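Local coordinates for protein alpha-glucosidase ([Eubacterium] rectale, PDB 6PNR) that probably hydrolyses alpha-linked sulfoquinovosides as a family GH31 sulfoquinovosidase and is captured here with an aza-sugar inhibitor, at residues 272-277 and 296-301; 289-294 and 317-322; 244-249 and 522-527. One frame throughout, in Å; residues are numbered along the deposited sequence.

Contact 1 of 3, residues 272-277 and 296-301; sequences CQDWCG and EMYPDL. With 9VH ([(3~{S},4~{R},5~{R})-4,5-bis(oxidanyl)piperidin-3-yl]methanesulfonic acid), chain C.
Tyr298 gives its phenol proton to Asp274 in a short, buried hydrogen bond, OH to OD1 2.6 Å. It is the only hydrogen bond between the two segments. The phenol comes to the syn side of the carboxylate, 24° out of its plane, and carboxylate and ring are turned nearly at right angles. CG of Asp274 sits between the backbone N and the carbonyl carbon (chi1 69°), which brings the carboxylate up to the edge of the Tyr298 ring.

Both groups have further partners. Tyr298 OH is also bonded to Gly249 N and Ser253 OG, and the other carboxylate oxygen, Asp274 OD2, to Gly248 N. The methyl group of Met297 packs against this second oxygen, CE to Asp274 OD2 3.4 Å. Behind it, SD of Met297 lies 3.7 Å from CA of Gly277. On the other flank Cys272 makes an oblique sulfur-aromatic contact, SG 5.2 Å from the centroid of the Tyr298 ring.

Both segments are loops of the TIM-barrel region, and 272-277 follows strand 267-271. Gln273, beside Asp274, points away from Tyr298 and into the ligand pocket. Its OE1 accepts from O5 of the inhibitor at 2.6 Å, and its NE2 is held by Gln247.

The carboxylate of Asp274 is probably ionised. Tyr298 OH and Gly248 N both hold it, right next to the residue that meets the piperidine ring of the inhibitor.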
# COMPACT_ATOMS: atom_id res chain seq x y z
N CYS A 272 -0.52 30.01 -25.53
CA CYS A 272 0.92 29.93 -25.26
C CYS A 272 1.12 29.94 -23.76
O CYS A 272 1.17 31.01 -23.14
CB CYS A 272 1.68 31.09 -25.90
SG CYS A 272 1.57 31.14 -27.68
N GLN A 273 1.26 28.75 -23.17
CA GLN A 273 1.43 28.71 -21.72
C GLN A 273 2.75 29.33 -21.28
O GLN A 273 2.86 29.74 -20.12
CB GLN A 273 1.34 27.27 -21.20
CG GLN A 273 2.44 26.33 -21.68
CD GLN A 273 2.48 25.04 -20.85
OE1 GLN A 273 1.55 24.74 -20.09
NE2 GLN A 273 3.55 24.27 -21.00
N ASP A 274 3.75 29.41 -22.17
CA ASP A 274 5.02 30.05 -21.84
C ASP A 274 5.01 31.54 -22.17
O ASP A 274 6.08 32.15 -22.32
CB ASP A 274 6.18 29.35 -22.55
CG ASP A 274 6.17 29.55 -24.06
OD1 ASP A 274 5.15 30.01 -24.60
OD2 ASP A 274 7.19 29.23 -24.73
N TRP A 275 3.82 32.15 -22.28
CA TRP A 275 3.73 33.59 -22.49
C TRP A 275 4.58 34.35 -21.48
O TRP A 275 5.07 35.45 -21.77
CB TRP A 275 2.25 34.05 -22.40
CG TRP A 275 1.77 34.11 -20.97
CD1 TRP A 275 1.53 33.06 -20.13
CD2 TRP A 275 1.51 35.30 -20.20
NE1 TRP A 275 1.14 33.51 -18.89
CE2 TRP A 275 1.12 34.88 -18.90
CE3 TRP A 275 1.56 36.68 -20.47
CZ2 TRP A 275 0.78 35.80 -17.89
CZ3 TRP A 275 1.23 37.58 -19.47
CH2 TRP A 275 0.84 37.14 -18.20
N CYS A 276 4.77 33.78 -20.29
CA CYS A 276 5.54 34.40 -19.22
C CYS A 276 6.93 33.79 -19.03
O CYS A 276 7.57 34.04 -18.00
CB CYS A 276 4.75 34.31 -17.91
SG CYS A 276 4.20 32.61 -17.55
N GLY A 277 7.41 33.00 -19.98
CA GLY A 277 8.74 32.42 -19.92
C GLY A 277 8.72 30.94 -19.57
O GLY A 277 7.71 30.38 -19.14
N GLU A 296 11.60 39.05 -23.52
CA GLU A 296 12.62 38.54 -24.44
C GLU A 296 12.08 37.41 -25.32
O GLU A 296 12.36 37.38 -26.52
CB GLU A 296 13.84 38.07 -23.66
CG GLU A 296 14.11 38.88 -22.38
CD GLU A 296 14.16 40.39 -22.61
OE1 GLU A 296 14.76 40.84 -23.61
OE2 GLU A 296 13.58 41.14 -21.78
N MET A 297 11.29 36.50 -24.76
CA MET A 297 10.70 35.45 -25.58
C MET A 297 9.56 35.97 -26.45
O MET A 297 9.43 35.57 -27.61
CB MET A 297 10.21 34.31 -24.70
CG MET A 297 11.34 33.49 -24.11
SD MET A 297 10.74 32.14 -23.07
CE MET A 297 10.01 31.05 -24.31
N TYR A 298 8.71 36.85 -25.91
CA TYR A 298 7.57 37.40 -26.65
C TYR A 298 7.62 38.93 -26.64
O TYR A 298 6.72 39.58 -26.11
CB TYR A 298 6.25 36.90 -26.05
CG TYR A 298 5.99 35.42 -26.24
CD1 TYR A 298 5.37 34.95 -27.40
CD2 TYR A 298 6.35 34.50 -25.26
CE1 TYR A 298 5.13 33.60 -27.58
CE2 TYR A 298 6.10 33.14 -25.43
CZ TYR A 298 5.50 32.70 -26.59
OH TYR A 298 5.26 31.35 -26.77
N PRO A 299 8.64 39.54 -27.26
CA PRO A 299 8.70 41.01 -27.29
C PRO A 299 7.47 41.62 -27.95
O PRO A 299 6.98 41.13 -28.97
CB PRO A 299 9.97 41.30 -28.10
CG PRO A 299 10.18 40.09 -28.93
CD PRO A 299 9.74 38.94 -28.04
N ASP A 300 6.98 42.70 -27.35
CA ASP A 300 5.82 43.43 -27.85
C ASP A 300 4.62 42.50 -28.04
O ASP A 300 3.86 42.62 -28.99
CB ASP A 300 6.17 44.15 -29.15
CG ASP A 300 7.17 45.29 -28.94
OD1 ASP A 300 7.45 45.66 -27.78
OD2 ASP A 300 7.69 45.80 -29.96
N LEU A 301 4.44 41.57 -27.10
CA LEU A 301 3.28 40.69 -27.17
C LEU A 301 1.96 41.44 -27.29
O LEU A 301 1.13 41.03 -28.12
CB LEU A 301 3.27 39.76 -25.94
CG LEU A 301 2.13 38.74 -25.86
CD1 LEU A 301 2.08 37.88 -27.10
CD2 LEU A 301 2.25 37.88 -24.61
O1 9VH C . 5.14 22.78 -16.20
S1 9VH C . 4.34 23.76 -15.49
O2 9VH C . 4.04 23.29 -14.16
O3 9VH C . 4.96 25.06 -15.54
C1 9VH C . 2.83 23.86 -16.40
C2 9VH C . 1.99 22.58 -16.38
C3 9VH C . 1.34 22.46 -15.01
N1 9VH C . 0.26 21.48 -14.85
C4 9VH C . -0.75 21.60 -15.90
C5 9VH C . -0.11 21.50 -17.27
O4 9VH C . -1.14 21.61 -18.25
C6 9VH C . 0.91 22.61 -17.46
O5 9VH C . 1.50 22.53 -18.75

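Contact 2 of 3, residues 289-294 and 317-322; sequences WDWKYH and GYVNPY. With 9VH ([(3~{S},4~{R},5~{R})-4,5-bis(oxidanyl)piperidin-3-yl]methanesulfonic acid), chain C.
Asn320 is wedged between Trp289 and Trp291, and here the packing is tight. Its ND2 lies over the centre of one Trp289 face, 3.3 Å from CE2, with the amide plane nearly upright on the ring. Its OD1 sits 3.2 Å from CZ2 of Trp291. The amide cannot easily turn, because both its ends are bonded. ND2 gives a straight bond to Tyr318 OH (3.0 Å, 171°). OD1 accepts from Tyr322 N at 2.9 Å in the carbonyl plane, an Asx turn. This turn follows strand 314-319, a parallel strand of the TIM barrel. Tyr318 and Trp289 both line the inhibitor pocket. Tyr318 OH is also bonded to Asp390. Trp289 NE1 donates a nearly straight hydrogen bond (169°) to sulfonate O3, 3.2 Å away.

Trp291 lays its six-membered ring over CA of Val319, a CH-pi contact 4.0 Å to the centroid. CH2 of Trp291 comes to the edge of the Tyr318 ring, 3.6 Å from CE1, the planes oblique. The indole N-H is held less firmly, by a weak bond from NE1 to Tyr322 O (128°). On the looser side, residues 292-294 are partly exposed and do not touch 317-322; Tyr293 packs on Trp275 instead.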
# COMPACT_ATOMS: atom_id res chain seq x y z
N TRP A 289 7.21 30.95 -13.23
CA TRP A 289 5.99 31.32 -12.49
C TRP A 289 6.09 32.77 -11.99
O TRP A 289 6.29 33.07 -10.81
CB TRP A 289 5.72 30.34 -11.35
CG TRP A 289 5.40 28.94 -11.84
CD1 TRP A 289 5.43 28.48 -13.13
CD2 TRP A 289 5.01 27.82 -11.03
NE1 TRP A 289 5.09 27.16 -13.17
CE2 TRP A 289 4.82 26.73 -11.90
CE3 TRP A 289 4.78 27.64 -9.66
CZ2 TRP A 289 4.42 25.48 -11.45
CZ3 TRP A 289 4.39 26.40 -9.22
CH2 TRP A 289 4.21 25.33 -10.11
N ASP A 290 5.92 33.68 -12.95
CA ASP A 290 5.99 35.12 -12.72
C ASP A 290 5.06 35.75 -13.77
O ASP A 290 5.45 35.87 -14.93
CB ASP A 290 7.42 35.60 -12.86
CG ASP A 290 7.62 37.04 -12.40
OD1 ASP A 290 6.80 37.54 -11.60
OD2 ASP A 290 8.61 37.65 -12.84
N TRP A 291 3.84 36.10 -13.36
CA TRP A 291 2.71 36.26 -14.30
C TRP A 291 2.68 37.63 -14.98
O TRP A 291 1.71 38.37 -14.90
CB TRP A 291 1.40 35.99 -13.56
CG TRP A 291 1.51 34.80 -12.65
CD1 TRP A 291 1.27 34.77 -11.30
CD2 TRP A 291 1.93 33.48 -13.02
NE1 TRP A 291 1.52 33.51 -10.81
CE2 TRP A 291 1.91 32.70 -11.84
CE3 TRP A 291 2.32 32.88 -14.22
CZ2 TRP A 291 2.27 31.34 -11.84
CZ3 TRP A 291 2.66 31.53 -14.21
CH2 TRP A 291 2.63 30.78 -13.04
N LYS A 292 3.78 37.93 -15.67
CA LYS A 292 3.91 39.05 -16.60
C LYS A 292 4.54 38.51 -17.87
O LYS A 292 5.36 37.59 -17.81
CB LYS A 292 4.78 40.18 -16.03
CG LYS A 292 4.38 40.59 -14.62
CD LYS A 292 4.98 41.93 -14.21
CE LYS A 292 6.46 41.86 -13.94
NZ LYS A 292 6.95 43.18 -13.42
N TYR A 293 4.17 39.06 -19.03
CA TYR A 293 4.65 38.45 -20.26
C TYR A 293 6.17 38.60 -20.34
O TYR A 293 6.76 39.51 -19.75
CB TYR A 293 3.95 39.02 -21.49
CG TYR A 293 4.46 40.33 -22.05
CD1 TYR A 293 3.92 41.54 -21.64
CD2 TYR A 293 5.44 40.35 -23.05
CE1 TYR A 293 4.36 42.74 -22.16
CE2 TYR A 293 5.89 41.56 -23.59
CZ TYR A 293 5.33 42.75 -23.13
OH TYR A 293 5.75 43.96 -23.64
N HIS A 294 6.80 37.63 -20.99
CA HIS A 294 8.25 37.55 -21.03
C HIS A 294 8.73 38.39 -22.20
O HIS A 294 8.49 38.06 -23.37
CB HIS A 294 8.70 36.09 -21.17
CG HIS A 294 10.14 35.88 -20.84
ND1 HIS A 294 11.16 36.18 -21.72
CD2 HIS A 294 10.74 35.41 -19.72
CE1 HIS A 294 12.32 35.90 -21.16
NE2 HIS A 294 12.10 35.43 -19.94
N GLY A 317 -3.40 32.50 -22.20
CA GLY A 317 -2.20 32.41 -21.39
C GLY A 317 -2.30 31.40 -20.26
O GLY A 317 -2.97 30.37 -20.39
N TYR A 318 -1.66 31.70 -19.13
CA TYR A 318 -1.52 30.77 -18.03
C TYR A 318 -1.20 31.55 -16.77
O TYR A 318 -0.33 32.43 -16.81
CB TYR A 318 -0.40 29.74 -18.33
CG TYR A 318 -0.10 28.79 -17.19
CD1 TYR A 318 0.63 29.22 -16.07
CD2 TYR A 318 -0.51 27.46 -17.23
CE1 TYR A 318 0.89 28.38 -15.03
CE2 TYR A 318 -0.23 26.60 -16.18
CZ TYR A 318 0.46 27.08 -15.07
OH TYR A 318 0.77 26.25 -14.01
N VAL A 319 -1.87 31.23 -15.65
CA VAL A 319 -1.50 31.70 -14.32
C VAL A 319 -1.78 30.58 -13.32
O VAL A 319 -2.60 29.69 -13.57
CB VAL A 319 -2.27 32.97 -13.86
CG1 VAL A 319 -1.95 34.17 -14.74
CG2 VAL A 319 -3.74 32.70 -13.88
N ASN A 320 -1.11 30.63 -12.19
CA ASN A 320 -1.43 29.75 -11.08
C ASN A 320 -1.15 30.51 -9.79
O ASN A 320 -0.60 31.62 -9.83
CB ASN A 320 -0.68 28.39 -11.20
CG ASN A 320 0.81 28.42 -10.79
OD1 ASN A 320 1.20 29.08 -9.82
ND2 ASN A 320 1.63 27.63 -11.50
N PRO A 321 -1.59 29.99 -8.63
CA PRO A 321 -1.60 30.86 -7.45
C PRO A 321 -0.30 30.87 -6.66
O PRO A 321 -0.30 31.23 -5.48
CB PRO A 321 -2.75 30.28 -6.62
CG PRO A 321 -2.69 28.83 -6.90
CD PRO A 321 -2.20 28.68 -8.34
N TYR A 322 0.81 30.50 -7.30
CA TYR A 322 2.12 30.47 -6.67
C TYR A 322 3.08 31.36 -7.46
O TYR A 322 2.82 31.71 -8.61
CB TYR A 322 2.67 29.04 -6.59
CG TYR A 322 1.61 28.02 -6.19
CD1 TYR A 322 0.92 28.13 -4.99
CD2 TYR A 322 1.30 26.94 -7.02
CE1 TYR A 322 -0.04 27.20 -4.61
CE2 TYR A 322 0.34 26.00 -6.65
CZ TYR A 322 -0.33 26.15 -5.45
OH TYR A 322 -1.29 25.24 -5.09
O1 9VH C . 5.14 22.78 -16.20
S1 9VH C . 4.34 23.76 -15.49
O2 9VH C . 4.04 23.29 -14.16
O3 9VH C . 4.96 25.06 -15.54
C1 9VH C . 2.83 23.86 -16.40
C2 9VH C . 1.99 22.58 -16.38
C3 9VH C . 1.34 22.46 -15.01
N1 9VH C . 0.26 21.48 -14.85
C4 9VH C . -0.75 21.60 -15.90
C5 9VH C . -0.11 21.50 -17.27
O4 9VH C . -1.14 21.61 -18.25
C6 9VH C . 0.91 22.61 -17.46
O5 9VH C . 1.50 22.53 -18.75

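Contact 3 of 3, residues 244-249 and 522-527; sequences IGVQGG and THEGNR. With 9VH ([(3~{S},4~{R},5~{R})-4,5-bis(oxidanyl)piperidin-3-yl]methanesulfonic acid), chain C; SO4 (sulfate ion), chain E.
Gln247 and Glu524 meet with their flat ends turned 74° apart. The amide of Gln247 lines up with the bond, and NE2 reaches Glu524 OE1 at 2.9 Å, almost straight. The carboxylate is not so aligned: OE1 is met on its anti side, 30° out of plane. Glu524 is extended beyond CG and lies along the backbone of the other segment, with CG 3.4 Å from Gly245 O and OE2 over Val246 CA. Its OE2 is bonded to Tyr535 OH and forms a salt bridge with Arg252, while Gln247 OE1 accepts from Gln273.

The pair lies just past strands 242-245 and 521-522, which run side by side, consistent with the first and last strands closing a TIM barrel. Gly245 N gives a straight bond to Thr522 OG1 (2.9 Å), and a water bridges Gly245 O to the same hydroxyl. A side chain on Gly245 would run into Thr522 O.

With an alanine at Glu524, the Gln247 amide would probably lose this acceptor, and Arg252 and Tyr535 the carboxylate they share. His523 turns the other way, CG anti to the backbone N (chi1 -163°). Its NE2 donates to inhibitor O5 and is hydrogen-bonded to O4, each at 3.0 Å.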
# COMPACT_ATOMS: atom_id res chain seq x y z
N ILE A 244 -4.93 26.05 -30.16
CA ILE A 244 -3.67 25.33 -30.35
C ILE A 244 -2.68 25.67 -29.24
O ILE A 244 -2.43 26.85 -28.94
CB ILE A 244 -3.07 25.61 -31.74
CG1 ILE A 244 -2.87 27.10 -32.00
CG2 ILE A 244 -3.96 25.01 -32.83
CD1 ILE A 244 -1.89 27.39 -33.13
N GLY A 245 -2.15 24.64 -28.60
CA GLY A 245 -1.19 24.82 -27.53
C GLY A 245 0.21 24.71 -28.10
O GLY A 245 0.65 23.61 -28.45
N VAL A 246 0.90 25.84 -28.23
CA VAL A 246 2.24 25.90 -28.80
C VAL A 246 3.10 26.75 -27.87
O VAL A 246 2.61 27.43 -26.98
CB VAL A 246 2.26 26.48 -30.23
CG1 VAL A 246 1.37 25.65 -31.15
CG2 VAL A 246 1.83 27.95 -30.23
N GLN A 247 4.41 26.70 -28.10
CA GLN A 247 5.37 27.37 -27.23
C GLN A 247 6.59 27.75 -28.04
O GLN A 247 6.74 27.33 -29.19
CB GLN A 247 5.82 26.48 -26.06
CG GLN A 247 4.75 26.10 -25.04
CD GLN A 247 5.29 25.14 -23.99
OE1 GLN A 247 5.34 25.47 -22.81
NE2 GLN A 247 5.72 23.96 -24.42
N GLY A 248 7.45 28.55 -27.42
CA GLY A 248 8.78 28.81 -27.95
C GLY A 248 9.10 30.26 -28.23
O GLY A 248 10.20 30.54 -28.73
N GLY A 249 8.21 31.20 -27.96
CA GLY A 249 8.46 32.60 -28.29
C GLY A 249 7.78 33.02 -29.58
O GLY A 249 7.20 32.22 -30.31
N THR A 522 -5.24 21.63 -27.79
CA THR A 522 -4.09 20.74 -27.82
C THR A 522 -3.09 21.17 -26.75
O THR A 522 -3.24 22.19 -26.07
CB THR A 522 -3.42 20.73 -29.21
OG1 THR A 522 -2.78 21.98 -29.46
CG2 THR A 522 -4.42 20.43 -30.32
N HIS A 523 -2.03 20.38 -26.59
CA HIS A 523 -1.03 20.66 -25.56
C HIS A 523 0.26 20.00 -25.99
O HIS A 523 0.25 18.83 -26.37
CB HIS A 523 -1.51 20.13 -24.19
CG HIS A 523 -0.78 20.70 -23.01
ND1 HIS A 523 0.55 21.08 -23.06
CD2 HIS A 523 -1.19 20.92 -21.74
CE1 HIS A 523 0.92 21.53 -21.87
NE2 HIS A 523 -0.11 21.44 -21.05
N GLU A 524 1.37 20.73 -25.94
CA GLU A 524 2.64 20.10 -26.30
C GLU A 524 3.08 19.06 -25.26
O GLU A 524 3.87 18.16 -25.60
CB GLU A 524 3.74 21.17 -26.50
CG GLU A 524 3.57 21.95 -27.80
CD GLU A 524 4.70 22.93 -28.09
OE1 GLU A 524 5.53 23.15 -27.20
OE2 GLU A 524 4.75 23.47 -29.22
N GLY A 525 2.56 19.12 -24.03
CA GLY A 525 2.98 18.19 -23.00
C GLY A 525 4.28 18.63 -22.34
O GLY A 525 4.85 19.67 -22.65
N ASN A 526 4.74 17.81 -21.38
CA ASN A 526 5.91 18.18 -20.58
C ASN A 526 7.23 17.97 -21.30
O ASN A 526 8.26 18.50 -20.86
CB ASN A 526 5.95 17.40 -19.26
CG ASN A 526 6.09 15.90 -19.48
OD1 ASN A 526 5.37 15.31 -20.28
ND2 ASN A 526 7.06 15.27 -18.78
N ARG A 527 7.25 17.20 -22.40
CA ARG A 527 8.49 16.89 -23.12
C ARG A 527 8.23 17.00 -24.61
O ARG A 527 8.23 15.99 -25.34
CB ARG A 527 9.02 15.52 -22.71
CG ARG A 527 9.49 15.50 -21.26
CD ARG A 527 9.97 14.13 -20.82
NE ARG A 527 10.55 14.20 -19.49
CZ ARG A 527 11.06 13.16 -18.84
NH1 ARG A 527 11.06 11.96 -19.40
NH2 ARG A 527 11.59 13.33 -17.63
O1 9VH C . 5.14 22.78 -16.20
S1 9VH C . 4.34 23.76 -15.49
O2 9VH C . 4.04 23.29 -14.16
O3 9VH C . 4.96 25.06 -15.54
C1 9VH C . 2.83 23.86 -16.40
C2 9VH C . 1.99 22.58 -16.38
C3 9VH C . 1.34 22.46 -15.01
N1 9VH C . 0.26 21.48 -14.85
C4 9VH C . -0.75 21.60 -15.90
C5 9VH C . -0.11 21.50 -17.27
O4 9VH C . -1.14 21.61 -18.25
C6 9VH C . 0.91 22.61 -17.46
O5 9VH C . 1.50 22.53 -18.75
S SO4 E . 12.75 8.95 -18.09
O1 SO4 E . 11.48 9.54 -17.64
O2 SO4 E . 13.57 8.69 -16.92
O3 SO4 E . 12.45 7.71 -18.81
O4 SO4 E . 13.44 9.86 -19.01
O HOH W 1 -0.09 21.39 -29.83
O HOH W 2 6.27 21.96 -22.10

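Overall arrangement
From the N terminus, the chain enters the barrel on strand 242-245, and residues 244-249 begin contact 3. Residues 272-277 follow strand 267-271. Contact 1 closes a short loop from there to 296-301, just before helix 301-310. Contact 2 starts inside that loop, at 289-294, and ends beyond it at 317-322, so contacts 1 and 2 cross. They touch through Trp275, which bonds to Tyr318 and His294. Contact 3 closes last, at 522-527, and encloses both in a loop of 272 residues. It touches contact 1 but not contact 2. Together they tie the ends of three neighbouring parallel strands to surrounding loops, and all three reach the inhibitor.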